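Peptide synthetase, module 7 (Actinoplanes teichomyceticus, PDB 4TX3) probably acts as the condensation-like X domain of the teicoplanin peptide synthetase, recruiting the cytochrome P450 enzymes that cross-link the bound peptide. Local coordinates at residues P222-P228 against D425-T431; R227-P231 against S354-H358. All blocks are in the same frame, centred on the assembly; numbering follows the deposited sequence.

Interaction 1 (P222-P228 against D425-T431); sequences PFDRARP and DLFDHDT. With SO4 (sulfate ion), chain G.
Leu426 packs between Phe223 and Arg227 and meets the loop with both its backbone and its side chain. Leu426 CD1 lies 3.6 Å from Phe223 CE1, the two side chains running side by side in the same direction, while Leu426 CD2 rests 3.7 Å from Arg227 CA. Meanwhile Leu426 O takes Asp224 N in a short, nearly straight hydrogen bond of 2.6 Å, with Arg225 N adding a weak second one. Arg225 curls round the same turn. Bent at its middle torsions, it sets its guanidinium edge-on to the backbone, and Arg225 NH1 gives a weak but straight hydrogen bond to Asp425 O (3.3 Å, 171°). NH2 points to the carboxylate of Asp428, forming a salt bridge whose exact placing is doubtful.

Asp224 holds the other end. With CG anti to its carbonyl carbon (chi1 -74°), the carboxylate reaches the start of helix 429-448, where Asp224 OD2 is gripped twice: Thr431 OG1 donates to its syn lone pair at 2.5 Å, and Asp428 N comes from the anti side, 2.7 Å away and 21° out of the carboxylate plane. The helix start would probably help to stabilise this negative charge beside Asp428, whose own side chain caps nothing. An asparagine here would probably weaken the grip on Asp428 N and Thr431 OG1 by removing the charge, leaving the first turn less firmly tied to the loop. A sulfate, probably from the crystallisation liquor, accepts a hydrogen bond from His429 N.

The contact joins the long connection ahead of strand 235-242 to the turn that leads from the neighbouring antiparallel strand 413-423 into helix 429-448, a strand-to-helix junction at the surface of a condensation-type fold.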
ATOM      1  N   PRO B 222      -2.824  26.858  28.466  1.00 36.72           N
ATOM      2  CA  PRO B 222      -1.862  27.650  29.248  1.00 38.75           C
ATOM      3  C   PRO B 222      -0.951  28.542  28.387  1.00 39.78           C
ATOM      4  O   PRO B 222       0.251  28.252  28.229  1.00 38.46           O
ATOM      5  CB  PRO B 222      -1.045  26.577  29.975  1.00 36.13           C
ATOM      6  CG  PRO B 222      -1.055  25.423  29.024  1.00 38.42           C
ATOM      7  CD  PRO B 222      -2.441  25.434  28.399  1.00 38.50           C
ATOM      8  N   PHE B 223      -1.517  29.623  27.855  1.00 33.82           N
ATOM      9  CA  PHE B 223      -0.783  30.515  26.954  1.00 41.32           C
ATOM     10  C   PHE B 223       0.386  31.209  27.659  1.00 39.70           C
ATOM     11  O   PHE B 223       0.334  31.439  28.862  1.00 43.77           O
ATOM     12  CB  PHE B 223      -1.716  31.575  26.358  1.00 40.66           C
ATOM     13  CG  PHE B 223      -2.842  31.016  25.524  1.00 40.60           C
ATOM     14  CD1 PHE B 223      -2.587  30.198  24.438  1.00 39.14           C
ATOM     15  CD2 PHE B 223      -4.162  31.334  25.819  1.00 41.41           C
ATOM     16  CE1 PHE B 223      -3.634  29.700  23.665  1.00 39.48           C
ATOM     17  CE2 PHE B 223      -5.206  30.827  25.057  1.00 41.99           C
ATOM     18  CZ  PHE B 223      -4.939  30.017  23.979  1.00 39.68           C
ATOM     19  N   ASP B 224       1.439  31.527  26.914  1.00 36.58           N
ATOM     20  CA  ASP B 224       2.532  32.337  27.445  1.00 37.48           C
ATOM     21  C   ASP B 224       2.412  33.779  26.935  1.00 39.58           C
ATOM     22  O   ASP B 224       2.999  34.699  27.508  1.00 41.44           O
ATOM     23  CB  ASP B 224       3.893  31.745  27.060  1.00 37.54           C
ATOM     24  CG  ASP B 224       4.231  30.493  27.846  1.00 40.29           C
ATOM     25  OD1 ASP B 224       4.211  30.530  29.092  1.00 41.42           O
ATOM     26  OD2 ASP B 224       4.505  29.453  27.220  1.00 39.60           O
ATOM     27  N   ARG B 225       1.648  33.961  25.860  1.00 36.45           N
ATOM     28  CA  ARG B 225       1.389  35.274  25.267  1.00 38.98           C
ATOM     29  C   ARG B 225      -0.023  35.348  24.724  1.00 42.80           C
ATOM     30  O   ARG B 225      -0.611  34.328  24.361  1.00 43.51           O
ATOM     31  CB  ARG B 225       2.343  35.584  24.114  1.00 40.50           C
ATOM     32  CG  ARG B 225       3.769  35.712  24.468  1.00 36.76           C
ATOM     33  CD  ARG B 225       4.639  35.261  23.327  1.00 39.04           C
ATOM     34  NE  ARG B 225       5.743  34.517  23.905  1.00 46.94           N
ATOM     35  CZ  ARG B 225       5.957  33.222  23.735  1.00 40.73           C
ATOM     36  NH1 ARG B 225       5.176  32.505  22.946  1.00 40.46           N
ATOM     37  NH2 ARG B 225       6.984  32.658  24.340  1.00 45.86           N
ATOM     38  N   ALA B 226      -0.549  36.561  24.623  1.00 36.63           N
ATOM     39  CA  ALA B 226      -1.884  36.743  24.084  1.00 41.37           C
ATOM     40  C   ALA B 226      -1.888  36.416  22.589  1.00 46.54           C
ATOM     41  O   ALA B 226      -0.860  36.536  21.920  1.00 41.99           O
ATOM     42  CB  ALA B 226      -2.373  38.163  24.325  1.00 37.85           C
ATOM     43  N   ARG B 227      -3.047  35.991  22.086  1.00 46.32           N
ATOM     44  CA  ARG B 227      -3.215  35.700  20.675  1.00 43.85           C
ATOM     45  C   ARG B 227      -3.147  36.999  19.892  1.00 44.40           C
ATOM     46  O   ARG B 227      -3.937  37.900  20.142  1.00 47.36           O
ATOM     47  CB  ARG B 227      -4.544  34.985  20.428  1.00 37.88           C
ATOM     48  CG  ARG B 227      -4.687  34.367  19.050  1.00 44.37           C
ATOM     49  CD  ARG B 227      -6.096  33.814  18.829  1.00 44.21           C
ATOM     50  NE  ARG B 227      -6.435  32.817  19.830  1.00 44.53           N
ATOM     51  CZ  ARG B 227      -6.046  31.549  19.770  1.00 46.53           C
ATOM     52  NH1 ARG B 227      -5.304  31.122  18.745  1.00 38.80           N
ATOM     53  NH2 ARG B 227      -6.394  30.709  20.735  1.00 39.22           N
ATOM     54  N   PRO B 228      -2.172  37.110  18.970  1.00 48.72           N
ATOM     55  CA  PRO B 228      -2.038  38.259  18.074  1.00 47.49           C
ATOM     56  C   PRO B 228      -3.142  38.284  17.032  1.00 54.01           C
ATOM     57  O   PRO B 228      -3.711  37.238  16.740  1.00 56.04           O
ATOM     58  CB  PRO B 228      -0.679  38.032  17.415  1.00 46.75           C
ATOM     59  CG  PRO B 228      -0.481  36.588  17.467  1.00 48.08           C
ATOM     60  CD  PRO B 228      -1.068  36.152  18.778  1.00 48.36           C
ATOM     61  N   ASP B 425       3.889  31.296  18.794  1.00 39.61           N
ATOM     62  CA  ASP B 425       3.331  32.599  19.136  1.00 38.36           C
ATOM     63  C   ASP B 425       2.693  32.605  20.517  1.00 41.00           C
ATOM     64  O   ASP B 425       2.676  33.630  21.199  1.00 41.64           O
ATOM     65  CB  ASP B 425       2.269  33.014  18.113  1.00 42.70           C
ATOM     66  CG  ASP B 425       2.852  33.706  16.902  1.00 47.17           C
ATOM     67  OD1 ASP B 425       4.092  33.718  16.754  1.00 52.98           O
ATOM     68  OD2 ASP B 425       2.062  34.238  16.097  1.00 47.30           O
ATOM     69  N   LEU B 426       2.149  31.454  20.902  1.00 39.51           N
ATOM     70  CA  LEU B 426       1.326  31.331  22.096  1.00 37.58           C
ATOM     71  C   LEU B 426       2.038  30.596  23.214  1.00 39.56           C
ATOM     72  O   LEU B 426       1.782  30.852  24.388  1.00 42.43           O
ATOM     73  CB  LEU B 426       0.022  30.596  21.774  1.00 38.29           C
ATOM     74  CG  LEU B 426      -0.881  31.141  20.667  1.00 40.45           C
ATOM     75  CD1 LEU B 426      -2.083  30.224  20.464  1.00 37.40           C
ATOM     76  CD2 LEU B 426      -1.330  32.557  20.965  1.00 37.30           C
ATOM     77  N   PHE B 427       2.923  29.674  22.850  1.00 40.15           N
ATOM     78  CA  PHE B 427       3.563  28.803  23.833  1.00 42.55           C
ATOM     79  C   PHE B 427       5.085  28.809  23.763  1.00 44.03           C
ATOM     80  O   PHE B 427       5.672  28.824  22.685  1.00 46.82           O
ATOM     81  CB  PHE B 427       3.092  27.354  23.665  1.00 37.88           C
ATOM     82  CG  PHE B 427       1.601  27.169  23.765  1.00 41.20           C
ATOM     83  CD1 PHE B 427       0.963  27.185  25.004  1.00 38.74           C
ATOM     84  CD2 PHE B 427       0.842  26.940  22.622  1.00 37.34           C
ATOM     85  CE1 PHE B 427      -0.408  26.991  25.100  1.00 38.14           C
ATOM     86  CE2 PHE B 427      -0.530  26.749  22.707  1.00 40.97           C
ATOM     87  CZ  PHE B 427      -1.158  26.773  23.948  1.00 42.02           C
ATOM     88  N   ASP B 428       5.706  28.762  24.934  1.00 41.22           N
ATOM     89  CA  ASP B 428       7.119  28.469  25.076  1.00 42.22           C
ATOM     90  C   ASP B 428       7.354  26.963  25.081  1.00 45.73           C
ATOM     91  O   ASP B 428       6.443  26.198  25.413  1.00 46.40           O
ATOM     92  CB  ASP B 428       7.658  29.079  26.367  1.00 42.80           C
ATOM     93  CG  ASP B 428       7.839  30.551  26.258  1.00 40.62           C
ATOM     94  OD1 ASP B 428       8.229  30.989  25.162  1.00 45.67           O
ATOM     95  OD2 ASP B 428       7.586  31.278  27.243  1.00 46.37           O
ATOM     96  N   HIS B 429       8.576  26.548  24.746  1.00 46.58           N
ATOM     97  CA  HIS B 429       8.935  25.129  24.650  1.00 42.81           C
ATOM     98  C   HIS B 429       8.678  24.379  25.950  1.00 41.35           C
ATOM     99  O   HIS B 429       8.271  23.217  25.912  1.00 41.98           O
ATOM    100  CB  HIS B 429      10.408  24.970  24.254  1.00 43.86           C
ATOM    101  CG  HIS B 429      10.827  23.550  24.020  1.00 42.69           C
ATOM    102  ND1 HIS B 429      11.373  22.762  25.010  1.00 38.33           N
ATOM    103  CD2 HIS B 429      10.780  22.779  22.908  1.00 42.67           C
ATOM    104  CE1 HIS B 429      11.646  21.566  24.520  1.00 41.11           C
ATOM    105  NE2 HIS B 429      11.301  21.551  23.244  1.00 46.39           N
ATOM    106  N   ASP B 430       8.913  25.036  27.091  1.00 43.14           N
ATOM    107  CA  ASP B 430       8.735  24.379  28.397  1.00 42.89           C
ATOM    108  C   ASP B 430       7.257  24.164  28.742  1.00 40.99           C
ATOM    109  O   ASP B 430       6.891  23.146  29.330  1.00 38.95           O
ATOM    110  CB  ASP B 430       9.440  25.166  29.524  1.00 42.06           C
ATOM    111  CG  ASP B 430       8.967  26.617  29.651  1.00 56.80           C
ATOM    112  OD1 ASP B 430       7.759  26.910  29.467  1.00 57.45           O
ATOM    113  OD2 ASP B 430       9.817  27.480  29.976  1.00 65.42           O
ATOM    114  N   THR B 431       6.415  25.124  28.374  1.00 38.60           N
ATOM    115  CA  THR B 431       4.979  24.951  28.498  1.00 40.83           C
ATOM    116  C   THR B 431       4.523  23.712  27.729  1.00 38.25           C
ATOM    117  O   THR B 431       3.741  22.918  28.241  1.00 38.00           O
ATOM    118  CB  THR B 431       4.218  26.182  27.991  1.00 42.23           C
ATOM    119  OG1 THR B 431       4.748  27.353  28.621  1.00 43.81           O
ATOM    120  CG2 THR B 431       2.737  26.072  28.320  1.00 35.92           C
TER
HETATM  121  S   SO4 G 502      11.368  28.814  23.635  1.00 92.38           S
HETATM  122  O1  SO4 G 502      12.166  28.636  22.411  1.00 90.31           O
HETATM  123  O2  SO4 G 502      11.129  30.239  23.901  1.00 69.12           O
HETATM  124  O3  SO4 G 502      10.078  28.139  23.466  1.00 66.70           O
HETATM  125  O4  SO4 G 502      12.075  28.215  24.774  1.00 76.31           O

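Interaction 2 (R227-P231 against S354-H358); sequences RPAIP and SLSRH
Two irregular loops come closest where the CA atoms of Ala229 and Ser356 stand 5.2 Å apart, and neither segment forms a helix or strand. Ser356 fits into the bend of 227-231: Ser356 CB sits 3.0 Å from Pro228 O and also faces Ala229 O. Ser356 OG turns away to Ser354, donating to Ser354 OG at 2.5 Å. The small positive chi1 of 40° brings the hydroxyl round to that partner. Because Ser354 OG also accepts from Ser356 N, the two serines close an ST turn that fixes the shape of the loop.

The carbonyl of Ser356 is the one hydrogen-bonded link across the contact. The extended chi1 and chi2 of Arg227 lay its CD along Ser356 O, and the bend at chi3 (-58°) then swings the guanidinium back so that Arg227 NH1 reaches Ser356 O at 3.1 Å. This donor stands 26° out of the carbonyl plane. Arg357 crosses Arg227 at about a right angle, with Arg357 NE over one face of the Arg227 guanidinium, 3.9 Å from Arg227 NE. Both arginines make salt bridges to the carboxylate of Glu218, which probably offsets their like charges, and Arg227 NH2 has a second acidic partner in Asp398.

On the other flank the ring of Pro231 lies against the backbone of Leu355, with Pro231 CG 3.5 Å from Leu355 O, a packing contact with no hydrogen bond between these two residues. Overall, an ST turn in the loop before strand 363-369 is joined to the loop before strand 235-242, the two outermost strands of one four-stranded mixed sheet in this condensation-type fold.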
ATOM      1  N   ARG B 227      -3.047  35.991  22.086  1.00 46.32           N
ATOM      2  CA  ARG B 227      -3.215  35.700  20.675  1.00 43.85           C
ATOM      3  C   ARG B 227      -3.147  36.999  19.892  1.00 44.40           C
ATOM      4  O   ARG B 227      -3.937  37.900  20.142  1.00 47.36           O
ATOM      5  CB  ARG B 227      -4.544  34.985  20.428  1.00 37.88           C
ATOM      6  CG  ARG B 227      -4.687  34.367  19.050  1.00 44.37           C
ATOM      7  CD  ARG B 227      -6.096  33.814  18.829  1.00 44.21           C
ATOM      8  NE  ARG B 227      -6.435  32.817  19.830  1.00 44.53           N
ATOM      9  CZ  ARG B 227      -6.046  31.549  19.770  1.00 46.53           C
ATOM     10  NH1 ARG B 227      -5.304  31.122  18.745  1.00 38.80           N
ATOM     11  NH2 ARG B 227      -6.394  30.709  20.735  1.00 39.22           N
ATOM     12  N   PRO B 228      -2.172  37.110  18.970  1.00 48.72           N
ATOM     13  CA  PRO B 228      -2.038  38.259  18.074  1.00 47.49           C
ATOM     14  C   PRO B 228      -3.142  38.284  17.032  1.00 54.01           C
ATOM     15  O   PRO B 228      -3.711  37.238  16.740  1.00 56.04           O
ATOM     16  CB  PRO B 228      -0.679  38.032  17.415  1.00 46.75           C
ATOM     17  CG  PRO B 228      -0.481  36.588  17.467  1.00 48.08           C
ATOM     18  CD  PRO B 228      -1.068  36.152  18.778  1.00 48.36           C
ATOM     19  N   ALA B 229      -3.434  39.454  16.475  1.00 54.74           N
ATOM     20  CA  ALA B 229      -4.447  39.557  15.426  1.00 58.83           C
ATOM     21  C   ALA B 229      -4.063  38.743  14.193  1.00 55.84           C
ATOM     22  O   ALA B 229      -4.886  38.021  13.628  1.00 56.28           O
ATOM     23  CB  ALA B 229      -4.669  41.008  15.050  1.00 57.35           C
ATOM     24  N   ILE B 230      -2.802  38.860  13.787  1.00 55.76           N
ATOM     25  CA  ILE B 230      -2.294  38.123  12.633  1.00 54.63           C
ATOM     26  C   ILE B 230      -1.278  37.070  13.033  1.00 50.03           C
ATOM     27  O   ILE B 230      -0.256  37.388  13.637  1.00 56.64           O
ATOM     28  CB  ILE B 230      -1.633  39.051  11.630  1.00 54.26           C
ATOM     29  CG1 ILE B 230      -2.605  40.145  11.197  1.00 51.43           C
ATOM     30  CG2 ILE B 230      -1.126  38.257  10.447  1.00 52.52           C
ATOM     31  CD1 ILE B 230      -1.959  41.157  10.296  1.00 51.78           C
ATOM     32  N   PRO B 231      -1.543  35.808  12.676  1.00 50.47           N
ATOM     33  CA  PRO B 231      -0.682  34.711  13.121  1.00 44.21           C
ATOM     34  C   PRO B 231       0.626  34.649  12.347  1.00 42.81           C
ATOM     35  O   PRO B 231       0.663  34.987  11.168  1.00 42.58           O
ATOM     36  CB  PRO B 231      -1.535  33.475  12.843  1.00 39.99           C
ATOM     37  CG  PRO B 231      -2.343  33.868  11.648  1.00 43.52           C
ATOM     38  CD  PRO B 231      -2.639  35.335  11.809  1.00 48.42           C
ATOM     39  N   SER B 354     -12.062  34.625  12.212  1.00 64.81           N
ATOM     40  CA  SER B 354     -10.890  35.259  12.796  1.00 61.31           C
ATOM     41  C   SER B 354      -9.650  34.721  12.099  1.00 62.81           C
ATOM     42  O   SER B 354      -9.618  33.564  11.691  1.00 61.41           O
ATOM     43  CB  SER B 354     -10.816  35.006  14.298  1.00 57.01           C
ATOM     44  OG  SER B 354      -9.580  35.464  14.809  1.00 64.95           O
ATOM     45  N   LEU B 355      -8.646  35.564  11.914  1.00 63.25           N
ATOM     46  CA  LEU B 355      -7.411  35.100  11.302  1.00 58.65           C
ATOM     47  C   LEU B 355      -6.559  34.453  12.363  1.00 55.15           C
ATOM     48  O   LEU B 355      -5.755  33.576  12.080  1.00 55.55           O
ATOM     49  CB  LEU B 355      -6.633  36.243  10.657  1.00 61.14           C
ATOM     50  CG  LEU B 355      -7.290  37.068   9.560  1.00 66.02           C
ATOM     51  CD1 LEU B 355      -6.282  38.087   9.034  1.00 69.16           C
ATOM     52  CD2 LEU B 355      -7.786  36.162   8.452  1.00 62.49           C
ATOM     53  N   SER B 356      -6.745  34.912  13.595  1.00 58.91           N
ATOM     54  CA  SER B 356      -5.824  34.608  14.681  1.00 56.07           C
ATOM     55  C   SER B 356      -6.003  33.202  15.237  1.00 47.37           C
ATOM     56  O   SER B 356      -5.239  32.764  16.087  1.00 48.14           O
ATOM     57  CB  SER B 356      -6.013  35.635  15.795  1.00 51.78           C
ATOM     58  OG  SER B 356      -7.390  35.932  15.980  1.00 51.36           O
ATOM     59  N   ARG B 357      -7.010  32.497  14.749  1.00 43.23           N
ATOM     60  CA  ARG B 357      -7.482  31.309  15.433  1.00 42.20           C
ATOM     61  C   ARG B 357      -8.074  30.297  14.467  1.00 42.79           C
ATOM     62  O   ARG B 357      -8.726  30.671  13.489  1.00 41.69           O
ATOM     63  CB  ARG B 357      -8.520  31.712  16.482  1.00 41.47           C
ATOM     64  CG  ARG B 357      -9.418  30.598  16.951  1.00 43.85           C
ATOM     65  CD  ARG B 357     -10.575  31.123  17.759  1.00 43.94           C
ATOM     66  NE  ARG B 357     -10.117  32.122  18.710  1.00 53.72           N
ATOM     67  CZ  ARG B 357     -10.575  33.369  18.759  1.00 57.33           C
ATOM     68  NH1 ARG B 357     -11.514  33.757  17.901  1.00 56.68           N
ATOM     69  NH2 ARG B 357     -10.095  34.220  19.665  1.00 54.11           N
ATOM     70  N   HIS B 358      -7.831  29.016  14.730  1.00 38.55           N
ATOM     71  CA  HIS B 358      -8.540  27.957  14.022  1.00 37.60           C
ATOM     72  C   HIS B 358      -9.957  27.821  14.597  1.00 38.03           C
ATOM     73  O   HIS B 358     -10.127  27.704  15.811  1.00 36.22           O
ATOM     74  CB  HIS B 358      -7.780  26.632  14.124  1.00 35.63           C
ATOM     75  CG  HIS B 358      -8.261  25.582  13.172  1.00 37.03           C
ATOM     76  ND1 HIS B 358      -9.067  24.536  13.561  1.00 37.78           N
ATOM     77  CD2 HIS B 358      -8.048  25.418  11.845  1.00 32.16           C
ATOM     78  CE1 HIS B 358      -9.338  23.775  12.514  1.00 32.83           C
ATOM     79  NE2 HIS B 358      -8.732  24.292  11.462  1.00 35.25           N
TER

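In the fold
Both interactions are surface contacts made by one connection, the loop between helix 200-211 and strand 235-242, and they share Arg227 and Pro228; their centres lie about 13 Å apart. Interaction 1 is the larger, burying roughly twice the area, and reaches two buried residues, Leu426 and Phe427, whereas none of the touching residues of interaction 2 is buried. Their chemistry differs accordingly: interaction 1 combines apolar packing with a carboxylate bound at a helix start, while interaction 2 relies on proline and serine packing plus one arginine-to-carbonyl bond. Together they fasten the same loop to the turn before helix 429-448 and to the loop leading into strand 363-369.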